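Aclacinomycin-N/aclacinomycin-A oxidase (Streptomyces galilaeus, PDB 2IPI) oxidises the terminal sugar of anthracycline antibiotics, using a bicovalently bound FAD and molecular oxygen to turn aclacinomycin N into aclacinomycin A and then aclacinomycin Y. Local coordinates at residues 46-54 / 355-363; 264-275 / 323-333. All coordinates share one frame; numbering follows the deposited sequence.

How the contacts relate
Contact 1 lies nearer the middle of the chain, its centre about 17 Å from the chain centre, whereas contact 2 is peripheral at about 27 Å. Neither is fully buried. They share no residues, and their nearest atoms are about 17 Å apart, yet both are tied to the same seven-stranded antiparallel sheet: 355-363 enters its edge strand 360-368, while 264-275 and the helical start of 323-333 (323-327) pack on a face of the sheet toward its other end. Contact 2 is nested within the chain loop that contact 1 closes. Contact 1 is polar, rich in arginine and backbone carbonyls, beside both ligands; contact 2 is mainly apolar, with a single direct hydrogen bond across.

Contact 1 (46-54 / 355-363); sequences RGFNGRFRG and TGGFDRTKS. With AKY (methyl (2S,4R)-2-ethyl-2,5,7-trihydroxy-6,11-dioxo-4-{[2,3,6-trideoxy-4-O-{2,6-dideoxy-4-O-[(2S,6S)-6-methyl-5-oxotetrahydro-2h -pyran-2-yl]-alpha-D-lyxo-hexopyranosyl}-3-(dimethylamino)-D-ribo-hexopyranosyl]oxy}-1,2,3,4,6,11-hexahydrotetracene-1-c arboxylate), chain E.
The guanidinium of R51 meets T361 at its edge and has a ring on one face: NH1 gives a hydrogen bond of 2.8 Å to T361 O, nearly in the guanidinium plane, and F52 CZ sits 3.6 Å above the group's centre. The bend at chi3 (65°) turns the head of R51 back to that carbonyl. R360, extended from CG to NE, crosses R51 at a slant and lays one face of its guanidinium over the backbone at G50 O and R51 N; the two guanidinium planes stand 49° apart. A water ties R360 NH1 to the turn, donating to G50 O at 2.8 Å; its bonds to R51 O and from R360 NH1 are weak. On the far side of 355-363, F358 puts one ring face against the anthracycline AKY, with AKY C17 3.3 Å above its centre and AKY O16 at the ring edge.

Between these groups the backbones meet directly, G50 N donating to D359 O at 3.1 Å and almost straight (168°). F48 approaches T355 obliquely and stacks on H89, which is cross-linked to FAD, so this contact bridges the flavin and substrate pockets. K362, beside R51, has its amine in salt bridges with E92 and D471.

The loop between helix 40-44 and strand 58-61 thus borders edge strand 360-368. That strand pairs with 420-428, where D359 and R360 form a classic beta bulge opposite W428, and L438 of helix 434-448 touches both R51 and K362.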
loop_
_atom_site.group_PDB
_atom_site.type_symbol
_atom_site.label_atom_id
_atom_site.label_comp_id
_atom_site.label_asym_id
_atom_site.label_seq_id
_atom_site.Cartn_x
_atom_site.Cartn_y
_atom_site.Cartn_z
ATOM N N ARG A 46 -9.607 13.213 -10.342
ATOM C CA ARG A 46 -8.386 13.253 -9.545
ATOM C C ARG A 46 -7.799 11.862 -9.327
ATOM O O ARG A 46 -6.626 11.685 -8.961
ATOM C CB ARG A 46 -8.687 13.885 -8.184
ATOM C CG ARG A 46 -8.509 15.391 -8.144
ATOM C CD ARG A 46 -8.203 15.838 -6.716
ATOM N NE ARG A 46 -6.963 15.222 -6.246
ATOM C CZ ARG A 46 -6.788 14.633 -5.073
ATOM N NH1 ARG A 46 -5.608 14.112 -4.769
ATOM N NH2 ARG A 46 -7.786 14.562 -4.203
ATOM N N GLY A 47 -8.677 10.877 -9.569
ATOM C CA GLY A 47 -8.266 9.504 -9.412
ATOM C C GLY A 47 -7.022 9.197 -10.219
ATOM O O GLY A 47 -6.740 9.827 -11.242
ATOM N N PHE A 48 -6.276 8.204 -9.738
ATOM C CA PHE A 48 -5.024 7.871 -10.410
ATOM C C PHE A 48 -5.278 6.995 -11.634
ATOM O O PHE A 48 -4.527 7.084 -12.611
ATOM C CB PHE A 48 -4.121 7.161 -9.401
ATOM C CG PHE A 48 -2.833 6.668 -10.052
ATOM C CD1 PHE A 48 -2.459 5.344 -9.942
ATOM C CD2 PHE A 48 -2.056 7.570 -10.760
ATOM C CE1 PHE A 48 -1.288 4.893 -10.532
ATOM C CE2 PHE A 48 -0.882 7.124 -11.342
ATOM C CZ PHE A 48 -0.513 5.798 -11.224
ATOM N N ASN A 49 -6.333 6.189 -11.526
ATOM C CA ASN A 49 -6.701 5.155 -12.496
ATOM C C ASN A 49 -7.789 5.645 -13.442
ATOM O O ASN A 49 -8.937 5.826 -13.033
ATOM C CB ASN A 49 -7.158 3.899 -11.751
ATOM C CG ASN A 49 -7.167 2.628 -12.576
ATOM O OD1 ASN A 49 -7.002 1.550 -11.984
ATOM N ND2 ASN A 49 -7.372 2.695 -13.886
ATOM N N GLY A 50 -7.410 5.889 -14.683
ATOM C CA GLY A 50 -8.215 6.498 -15.706
ATOM C C GLY A 50 -9.470 5.737 -16.076
ATOM O O GLY A 50 -10.373 6.326 -16.700
ATOM N N ARG A 51 -9.521 4.469 -15.720
ATOM C CA ARG A 51 -10.620 3.551 -15.923
ATOM C C ARG A 51 -11.895 4.012 -15.215
ATOM O O ARG A 51 -12.987 3.762 -15.719
ATOM C CB ARG A 51 -10.307 2.136 -15.415
ATOM C CG ARG A 51 -9.408 1.333 -16.331
ATOM C CD ARG A 51 -9.029 -0.013 -15.783
ATOM N NE ARG A 51 -10.154 -0.951 -15.617
ATOM C CZ ARG A 51 -10.199 -1.810 -14.608
ATOM N NH1 ARG A 51 -9.217 -1.869 -13.710
ATOM N NH2 ARG A 51 -11.214 -2.657 -14.455
ATOM N N PHE A 52 -11.770 4.659 -14.061
ATOM C CA PHE A 52 -12.974 5.014 -13.300
ATOM C C PHE A 52 -13.054 6.518 -13.048
ATOM O O PHE A 52 -12.132 7.125 -12.489
ATOM C CB PHE A 52 -13.037 4.276 -11.971
ATOM C CG PHE A 52 -12.570 2.839 -11.932
ATOM C CD1 PHE A 52 -11.237 2.565 -11.714
ATOM C CD2 PHE A 52 -13.443 1.771 -12.106
ATOM C CE1 PHE A 52 -10.782 1.258 -11.659
ATOM C CE2 PHE A 52 -12.992 0.465 -12.068
ATOM C CZ PHE A 52 -11.655 0.205 -11.853
ATOM N N ARG A 53 -14.179 7.105 -13.460
ATOM C CA ARG A 53 -14.403 8.543 -13.320
ATOM C C ARG A 53 -15.763 8.833 -12.695
ATOM O O ARG A 53 -16.786 8.335 -13.158
ATOM C CB ARG A 53 -14.205 9.210 -14.692
ATOM C CG ARG A 53 -12.739 9.071 -15.141
ATOM C CD ARG A 53 -11.900 10.198 -14.581
ATOM N NE ARG A 53 -10.517 10.241 -14.994
ATOM C CZ ARG A 53 -9.411 10.031 -14.300
ATOM N NH1 ARG A 53 -9.439 9.715 -13.013
ATOM N NH2 ARG A 53 -8.215 10.122 -14.883
ATOM N N GLY A 54 -15.751 9.617 -11.619
ATOM C CA GLY A 54 -16.876 9.840 -10.723
ATOM C C GLY A 54 -18.010 10.606 -11.347
ATOM O O GLY A 54 -17.820 11.288 -12.358
ATOM N N THR A 355 3.370 8.202 -15.246
ATOM C CA THR A 355 2.344 7.412 -15.935
ATOM C C THR A 355 2.526 7.420 -17.444
ATOM O O THR A 355 2.214 6.446 -18.133
ATOM C CB THR A 355 0.938 7.923 -15.572
ATOM O OG1 THR A 355 0.071 6.800 -15.389
ATOM C CG2 THR A 355 0.371 8.771 -16.698
ATOM N N GLY A 356 3.048 8.507 -18.014
ATOM C CA GLY A 356 3.312 8.628 -19.431
ATOM C C GLY A 356 2.118 8.388 -20.326
ATOM O O GLY A 356 2.263 7.875 -21.440
ATOM N N GLY A 357 0.920 8.738 -19.868
ATOM C CA GLY A 357 -0.300 8.623 -20.658
ATOM C C GLY A 357 -1.022 7.312 -20.438
ATOM O O GLY A 357 -2.246 7.208 -20.519
ATOM N N PHE A 358 -0.259 6.268 -20.149
ATOM C CA PHE A 358 -0.852 4.952 -19.908
ATOM C C PHE A 358 -1.455 4.935 -18.504
ATOM O O PHE A 358 -0.811 4.498 -17.561
ATOM C CB PHE A 358 0.161 3.830 -20.060
ATOM C CG PHE A 358 1.035 3.925 -21.297
ATOM C CD1 PHE A 358 0.664 3.364 -22.499
ATOM C CD2 PHE A 358 2.243 4.609 -21.217
ATOM C CE1 PHE A 358 1.468 3.453 -23.621
ATOM C CE2 PHE A 358 3.071 4.688 -22.321
ATOM C CZ PHE A 358 2.683 4.116 -23.517
ATOM N N ASP A 359 -2.688 5.438 -18.403
ATOM C CA ASP A 359 -3.246 5.693 -17.080
ATOM C C ASP A 359 -4.232 4.611 -16.634
ATOM O O ASP A 359 -4.675 4.673 -15.479
ATOM C CB ASP A 359 -3.912 7.063 -17.030
ATOM C CG ASP A 359 -5.146 7.166 -17.904
ATOM O OD1 ASP A 359 -5.881 8.174 -17.796
ATOM O OD2 ASP A 359 -5.392 6.267 -18.733
ATOM N N ARG A 360 -4.539 3.661 -17.507
ATOM C CA ARG A 360 -5.469 2.597 -17.155
ATOM C C ARG A 360 -4.731 1.397 -16.571
ATOM O O ARG A 360 -3.768 0.933 -17.190
ATOM C CB ARG A 360 -6.293 2.162 -18.373
ATOM C CG ARG A 360 -7.128 3.230 -19.045
ATOM C CD ARG A 360 -8.314 2.576 -19.764
ATOM N NE ARG A 360 -9.428 3.489 -19.941
ATOM C CZ ARG A 360 -10.657 3.450 -19.466
ATOM N NH1 ARG A 360 -11.504 4.424 -19.785
ATOM N NH2 ARG A 360 -11.094 2.481 -18.680
ATOM N N THR A 361 -5.145 0.890 -15.413
ATOM C CA THR A 361 -4.489 -0.239 -14.777
ATOM C C THR A 361 -5.456 -1.232 -14.122
ATOM O O THR A 361 -6.565 -0.919 -13.716
ATOM C CB THR A 361 -3.507 0.188 -13.659
ATOM O OG1 THR A 361 -4.286 0.759 -12.587
ATOM C CG2 THR A 361 -2.533 1.255 -14.114
ATOM N N LYS A 362 -4.990 -2.460 -14.012
ATOM C CA LYS A 362 -5.573 -3.527 -13.225
ATOM C C LYS A 362 -4.486 -4.255 -12.460
ATOM O O LYS A 362 -3.488 -4.655 -13.073
ATOM C CB LYS A 362 -6.364 -4.500 -14.112
ATOM C CG LYS A 362 -7.075 -5.617 -13.373
ATOM C CD LYS A 362 -7.653 -5.232 -12.036
ATOM C CE LYS A 362 -9.118 -5.516 -11.780
ATOM N NZ LYS A 362 -9.351 -5.781 -10.321
ATOM N N SER A 363 -4.620 -4.433 -11.140
ATOM C CA SER A 363 -3.553 -5.143 -10.432
ATOM C C SER A 363 -4.055 -6.038 -9.310
ATOM O O SER A 363 -5.203 -5.978 -8.857
ATOM C CB SER A 363 -2.509 -4.160 -9.879
ATOM O OG SER A 363 -3.135 -3.012 -9.348
HETATM O O15 AKY E . 3.625 -1.677 -3.303
HETATM C C42 AKY E . 3.676 -0.968 -4.325
HETATM C C40 AKY E . 5.066 -0.425 -4.735
HETATM C C38 AKY E . 5.099 0.311 -6.012
HETATM C C39 AKY E . 2.510 -0.859 -5.391
HETATM C C41 AKY E . 1.600 -1.709 -5.891
HETATM O O14 AKY E . 2.620 0.232 -6.275
HETATM C C37 AKY E . 3.899 0.292 -6.892
HETATM O O13 AKY E . 4.009 1.337 -7.825
HETATM C C35 AKY E . 3.583 1.041 -9.122
HETATM C C34 AKY E . 4.745 0.870 -10.105
HETATM C C36 AKY E . 5.923 0.354 -9.480
HETATM O O11 AKY E . 5.090 2.124 -10.907
HETATM C C33 AKY E . 2.526 2.017 -9.608
HETATM O O12 AKY E . 1.304 2.208 -8.726
HETATM C C32 AKY E . 3.048 3.185 -10.171
HETATM C C31 AKY E . 3.848 2.909 -11.296
HETATM O O7 AKY E . 5.134 2.062 -17.605
HETATM C C7 AKY E . 4.926 3.198 -18.447
HETATM C C8 AKY E . 6.015 4.176 -18.236
HETATM C C9 AKY E . 7.237 3.780 -19.025
HETATM O O9 AKY E . 7.477 2.447 -18.728
HETATM C C13 AKY E . 8.349 4.702 -18.676
HETATM C C14 AKY E . 8.572 4.481 -17.179
HETATM C C20 AKY E . 4.912 2.674 -19.847
HETATM C C19 AKY E . 5.889 2.959 -20.805
HETATM C C10 AKY E . 6.928 3.996 -20.456
HETATM C C11 AKY E . 5.769 2.475 -22.108
HETATM C C18 AKY E . 4.663 1.711 -22.480
HETATM C C17 AKY E . 3.671 1.421 -21.534
HETATM C C6 AKY E . 3.821 1.899 -20.238
HETATM O O6 AKY E . 2.880 1.641 -19.304
HETATM C C12 AKY E . 4.533 1.278 -23.819
HETATM O O3 AKY E . 5.412 1.515 -24.676
HETATM C C15 AKY E . 3.371 0.563 -24.200
HETATM C C1 AKY E . 3.208 0.197 -25.535
HETATM C C2 AKY E . 2.061 -0.464 -25.978
HETATM C C3 AKY E . 1.073 -0.763 -25.040
HETATM C C16 AKY E . 2.366 0.273 -23.252
HETATM C C5 AKY E . 2.514 0.701 -21.914
HETATM O O5 AKY E . 1.662 0.538 -21.019
HETATM C C4 AKY E . 1.222 -0.403 -23.703
HETATM O O4 AKY E . 0.212 -0.714 -22.850
HETATM O O18 AKY E . 3.191 2.251 -12.391
HETATM C C45 AKY E . 4.168 2.007 -16.546
HETATM C C43 AKY E . 6.284 5.361 -20.686
HETATM O O16 AKY E . 5.078 5.547 -20.487
HETATM O O17 AKY E . 7.024 6.411 -21.145
HETATM C C44 AKY E . 6.453 6.833 -22.390
HETATM O O19 AKY E . 4.072 3.203 -15.813
HETATM C C47 AKY E . 3.748 0.890 -14.318
HETATM N N11 AKY E . 2.510 0.120 -14.102
HETATM C C52 AKY E . 2.572 -1.136 -13.437
HETATM C C51 AKY E . 1.301 0.842 -13.893
HETATM C C46 AKY E . 4.523 0.841 -15.629
HETATM C C48 AKY E . 3.980 2.219 -13.596
HETATM C C49 AKY E . 3.556 3.378 -14.482
HETATM C C50 AKY E . 2.219 4.091 -14.245
HETATM O O HOH W 1 -12.879 5.634 -17.716
#

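Contact 2 (264-275 / 323-333); sequences AFTRIIDNHGAW and FVAAVNEGTGV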
loop_
_atom_site.group_PDB
_atom_site.type_symbol
_atom_site.label_atom_id
_atom_site.label_comp_id
_atom_site.label_asym_id
_atom_site.label_seq_id
_atom_site.Cartn_x
_atom_site.Cartn_y
_atom_site.Cartn_z
ATOM N N ALA A 264 17.502 -20.172 -17.028
ATOM C CA ALA A 264 18.189 -19.163 -16.213
ATOM C C ALA A 264 17.185 -18.312 -15.429
ATOM O O ALA A 264 17.445 -18.013 -14.259
ATOM C CB ALA A 264 19.086 -18.263 -17.037
ATOM N N PHE A 265 16.064 -17.909 -16.019
ATOM C CA PHE A 265 15.041 -17.135 -15.303
ATOM C C PHE A 265 14.665 -17.839 -14.005
ATOM O O PHE A 265 14.583 -17.228 -12.941
ATOM C CB PHE A 265 13.812 -16.950 -16.183
ATOM C CG PHE A 265 12.611 -16.208 -15.626
ATOM C CD1 PHE A 265 12.480 -14.840 -15.821
ATOM C CD2 PHE A 265 11.614 -16.870 -14.925
ATOM C CE1 PHE A 265 11.386 -14.140 -15.335
ATOM C CE2 PHE A 265 10.521 -16.177 -14.424
ATOM C CZ PHE A 265 10.417 -14.811 -14.621
ATOM N N THR A 266 14.450 -19.146 -14.105
ATOM C CA THR A 266 14.057 -19.963 -12.963
ATOM C C THR A 266 15.156 -20.057 -11.926
ATOM O O THR A 266 14.904 -20.031 -10.720
ATOM C CB THR A 266 13.656 -21.380 -13.415
ATOM O OG1 THR A 266 12.376 -21.338 -14.055
ATOM C CG2 THR A 266 13.508 -22.310 -12.222
ATOM N N ARG A 267 16.432 -20.174 -12.328
ATOM C CA ARG A 267 17.462 -20.136 -11.295
ATOM C C ARG A 267 17.415 -18.808 -10.532
ATOM O O ARG A 267 17.602 -18.808 -9.325
ATOM C CB ARG A 267 18.861 -20.309 -11.884
ATOM C CG ARG A 267 18.945 -21.565 -12.732
ATOM C CD ARG A 267 19.754 -22.624 -12.005
ATOM N NE ARG A 267 18.884 -23.541 -11.266
ATOM C CZ ARG A 267 19.180 -24.821 -11.110
ATOM N NH1 ARG A 267 18.348 -25.608 -10.427
ATOM N NH2 ARG A 267 20.296 -25.315 -11.632
ATOM N N ILE A 268 17.182 -17.734 -11.265
ATOM C CA ILE A 268 17.088 -16.383 -10.730
ATOM C C ILE A 268 15.921 -16.320 -9.750
ATOM O O ILE A 268 16.061 -15.876 -8.612
ATOM C CB ILE A 268 16.922 -15.348 -11.859
ATOM C CG1 ILE A 268 18.255 -14.909 -12.480
ATOM C CG2 ILE A 268 16.138 -14.118 -11.423
ATOM C CD1 ILE A 268 18.089 -14.037 -13.708
ATOM N N ILE A 269 14.764 -16.793 -10.225
ATOM C CA ILE A 269 13.605 -16.866 -9.335
ATOM C C ILE A 269 13.921 -17.692 -8.101
ATOM O O ILE A 269 13.749 -17.254 -6.963
ATOM C CB ILE A 269 12.379 -17.467 -10.052
ATOM C CG1 ILE A 269 11.775 -16.540 -11.102
ATOM C CG2 ILE A 269 11.341 -17.913 -9.028
ATOM C CD1 ILE A 269 11.131 -15.284 -10.567
ATOM N N ASP A 270 14.389 -18.918 -8.327
ATOM C CA ASP A 270 14.601 -19.828 -7.203
ATOM C C ASP A 270 15.686 -19.302 -6.274
ATOM O O ASP A 270 15.554 -19.422 -5.049
ATOM C CB ASP A 270 14.932 -21.226 -7.725
ATOM C CG ASP A 270 13.738 -21.849 -8.444
ATOM O OD1 ASP A 270 12.614 -21.339 -8.268
ATOM O OD2 ASP A 270 13.941 -22.838 -9.188
ATOM N N ASN A 271 16.723 -18.725 -6.893
ATOM C CA ASN A 271 17.784 -18.088 -6.118
ATOM C C ASN A 271 17.242 -16.921 -5.285
ATOM O O ASN A 271 17.506 -16.873 -4.077
ATOM C CB ASN A 271 18.906 -17.618 -7.048
ATOM C CG ASN A 271 19.821 -18.729 -7.514
ATOM O OD1 ASN A 271 19.667 -19.912 -7.212
ATOM N ND2 ASN A 271 20.843 -18.350 -8.284
ATOM N N HIS A 272 16.510 -15.996 -5.890
ATOM C CA HIS A 272 15.926 -14.860 -5.162
ATOM C C HIS A 272 15.130 -15.319 -3.942
ATOM O O HIS A 272 15.357 -14.820 -2.831
ATOM C CB HIS A 272 15.067 -14.026 -6.104
ATOM C CG HIS A 272 14.115 -13.027 -5.546
ATOM N ND1 HIS A 272 14.379 -11.678 -5.602
ATOM C CD2 HIS A 272 12.905 -13.111 -4.934
ATOM C CE1 HIS A 272 13.394 -10.977 -5.059
ATOM N NE2 HIS A 272 12.485 -11.832 -4.637
ATOM N N GLY A 273 14.197 -16.238 -4.170
ATOM C CA GLY A 273 13.329 -16.784 -3.157
ATOM C C GLY A 273 14.017 -17.573 -2.073
ATOM O O GLY A 273 13.630 -17.490 -0.900
ATOM N N ALA A 274 15.053 -18.370 -2.372
ATOM C CA ALA A 274 15.738 -19.050 -1.272
ATOM C C ALA A 274 16.426 -18.046 -0.336
ATOM O O ALA A 274 16.486 -18.320 0.861
ATOM C CB ALA A 274 16.766 -20.055 -1.773
ATOM N N TRP A 275 16.943 -16.931 -0.852
ATOM C CA TRP A 275 17.685 -15.937 -0.073
ATOM C C TRP A 275 16.745 -15.216 0.888
ATOM O O TRP A 275 17.032 -15.031 2.074
ATOM C CB TRP A 275 18.366 -14.931 -1.000
ATOM C CG TRP A 275 19.223 -13.879 -0.368
ATOM C CD1 TRP A 275 20.591 -13.925 -0.213
ATOM C CD2 TRP A 275 18.808 -12.623 0.195
ATOM N NE1 TRP A 275 21.041 -12.788 0.406
ATOM C CE2 TRP A 275 19.974 -11.966 0.671
ATOM C CE3 TRP A 275 17.579 -11.971 0.353
ATOM C CZ2 TRP A 275 19.932 -10.717 1.283
ATOM C CZ3 TRP A 275 17.542 -10.733 0.958
ATOM C CH2 TRP A 275 18.704 -10.107 1.421
ATOM N N PHE A 323 24.505 -10.108 -2.220
ATOM C CA PHE A 323 23.119 -10.498 -2.480
ATOM C C PHE A 323 22.935 -10.804 -3.960
ATOM O O PHE A 323 22.520 -11.918 -4.297
ATOM C CB PHE A 323 22.169 -9.408 -1.995
ATOM C CG PHE A 323 20.744 -9.439 -2.539
ATOM C CD1 PHE A 323 20.195 -8.270 -3.049
ATOM C CD2 PHE A 323 19.977 -10.596 -2.532
ATOM C CE1 PHE A 323 18.895 -8.232 -3.527
ATOM C CE2 PHE A 323 18.680 -10.578 -3.021
ATOM C CZ PHE A 323 18.150 -9.399 -3.533
ATOM N N VAL A 324 23.245 -9.881 -4.859
ATOM C CA VAL A 324 23.062 -10.204 -6.278
ATOM C C VAL A 324 23.915 -11.414 -6.668
ATOM O O VAL A 324 23.509 -12.201 -7.515
ATOM C CB VAL A 324 23.373 -9.031 -7.210
ATOM C CG1 VAL A 324 22.894 -7.702 -6.632
ATOM C CG2 VAL A 324 24.866 -8.958 -7.494
ATOM N N ALA A 325 25.083 -11.559 -6.035
ATOM C CA ALA A 325 25.891 -12.741 -6.349
ATOM C C ALA A 325 25.123 -13.996 -5.942
ATOM O O ALA A 325 25.278 -15.087 -6.506
ATOM C CB ALA A 325 27.251 -12.657 -5.687
ATOM N N ALA A 326 24.249 -13.861 -4.941
ATOM C CA ALA A 326 23.423 -15.022 -4.574
ATOM C C ALA A 326 22.280 -15.171 -5.569
ATOM O O ALA A 326 21.865 -16.269 -5.937
ATOM C CB ALA A 326 22.902 -14.896 -3.153
ATOM N N VAL A 327 21.750 -14.051 -6.039
ATOM C CA VAL A 327 20.623 -14.052 -6.961
ATOM C C VAL A 327 20.907 -14.743 -8.277
ATOM O O VAL A 327 20.078 -15.476 -8.831
ATOM C CB VAL A 327 20.206 -12.585 -7.217
ATOM C CG1 VAL A 327 19.557 -12.360 -8.562
ATOM C CG2 VAL A 327 19.280 -12.169 -6.083
ATOM N N ASN A 328 22.088 -14.538 -8.863
ATOM C CA ASN A 328 22.217 -15.213 -10.179
ATOM C C ASN A 328 23.365 -16.208 -10.130
ATOM O O ASN A 328 24.046 -16.442 -11.132
ATOM C CB ASN A 328 22.315 -14.236 -11.335
ATOM C CG ASN A 328 23.570 -13.440 -11.574
ATOM O OD1 ASN A 328 23.863 -12.525 -10.794
ATOM N ND2 ASN A 328 24.307 -13.754 -12.630
ATOM N N GLU A 329 23.574 -16.819 -8.964
ATOM C CA GLU A 329 24.652 -17.794 -8.855
ATOM C C GLU A 329 24.567 -18.897 -9.902
ATOM O O GLU A 329 25.504 -19.107 -10.679
ATOM C CB GLU A 329 24.703 -18.465 -7.476
ATOM C CG GLU A 329 26.135 -18.842 -7.112
ATOM C CD GLU A 329 26.515 -20.275 -7.396
ATOM O OE1 GLU A 329 27.728 -20.557 -7.491
ATOM O OE2 GLU A 329 25.615 -21.140 -7.525
ATOM N N GLY A 330 23.450 -19.624 -9.989
ATOM C CA GLY A 330 23.431 -20.728 -10.952
ATOM C C GLY A 330 22.980 -20.313 -12.341
ATOM O O GLY A 330 22.524 -21.146 -13.119
ATOM N N THR A 331 23.100 -19.032 -12.654
ATOM C CA THR A 331 22.544 -18.469 -13.879
ATOM C C THR A 331 23.485 -18.637 -15.050
ATOM O O THR A 331 24.677 -18.910 -14.925
ATOM C CB THR A 331 22.217 -16.982 -13.625
ATOM O OG1 THR A 331 21.318 -16.961 -12.491
ATOM C CG2 THR A 331 21.480 -16.311 -14.763
ATOM N N GLY A 332 22.931 -18.470 -16.251
ATOM C CA GLY A 332 23.776 -18.561 -17.436
ATOM C C GLY A 332 24.124 -17.189 -17.964
ATOM O O GLY A 332 24.964 -17.097 -18.856
ATOM N N VAL A 333 23.483 -16.137 -17.433
ATOM C CA VAL A 333 23.749 -14.812 -18.005
ATOM C C VAL A 333 24.247 -13.829 -16.956
ATOM O O VAL A 333 23.867 -13.874 -15.786
ATOM C CB VAL A 333 22.519 -14.234 -18.726
ATOM C CG1 VAL A 333 21.421 -15.280 -18.835
ATOM C CG2 VAL A 333 22.034 -12.982 -18.014
#
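N271 and V327 join two helices of a ferredoxin-like beta-alpha-beta-beta-alpha-beta unit. Strands 248-256, 290-296, 302-310 and 336-342 make its antiparallel sheet, and helices 262-278 and 316-327 cover one face of it. The axes of the segments 264-275 and 323-327 come within 8.9 Å and run roughly opposite ways, at 133°.

Apolar contact is spread along the whole length. At one end the W275 and F323 rings overlap obliquely, planes 41° apart and centroids 4.4 Å apart, with F323 CD2 3.5 Å above the middle of the indole. W275 reaches this place because its CG is anti to the backbone N, and A326 CB adds a contact at CD1. Y286 meets the indole edge-to-face, and M289 touches both aromatic residues. At the opposite end A264 CB packs on T331 CG2 at 3.8 Å, with V333 CG1 a little farther off. In the middle, the I268 side chain crosses that of T331 at a slant, CG1 resting 3.7 Å from T331 OG1, a van der Waals contact with the hydroxyl. W255 of strand 248-256 touches I268, V327 and V333, tying both segments to the sheet beneath.

Polar contact gathers where helix 316-327 runs out. N328 is the first residue to leave helical angles, and a type I turn from N328 to T331, closed by T331 N to N328 O, carries the chain on along 264-275 toward A264. R267 lies over this turn, its aliphatic CD 3.3 Å from G330 O.

V327 points its side chain away from 264-275 and offers its carbonyl instead: N271 ND2 donates to V327 O at 3.0 Å with an N-H...O angle of 148°, the oxygen close to the amide plane of N271 but the donor well above the plane of the V327 carbonyl.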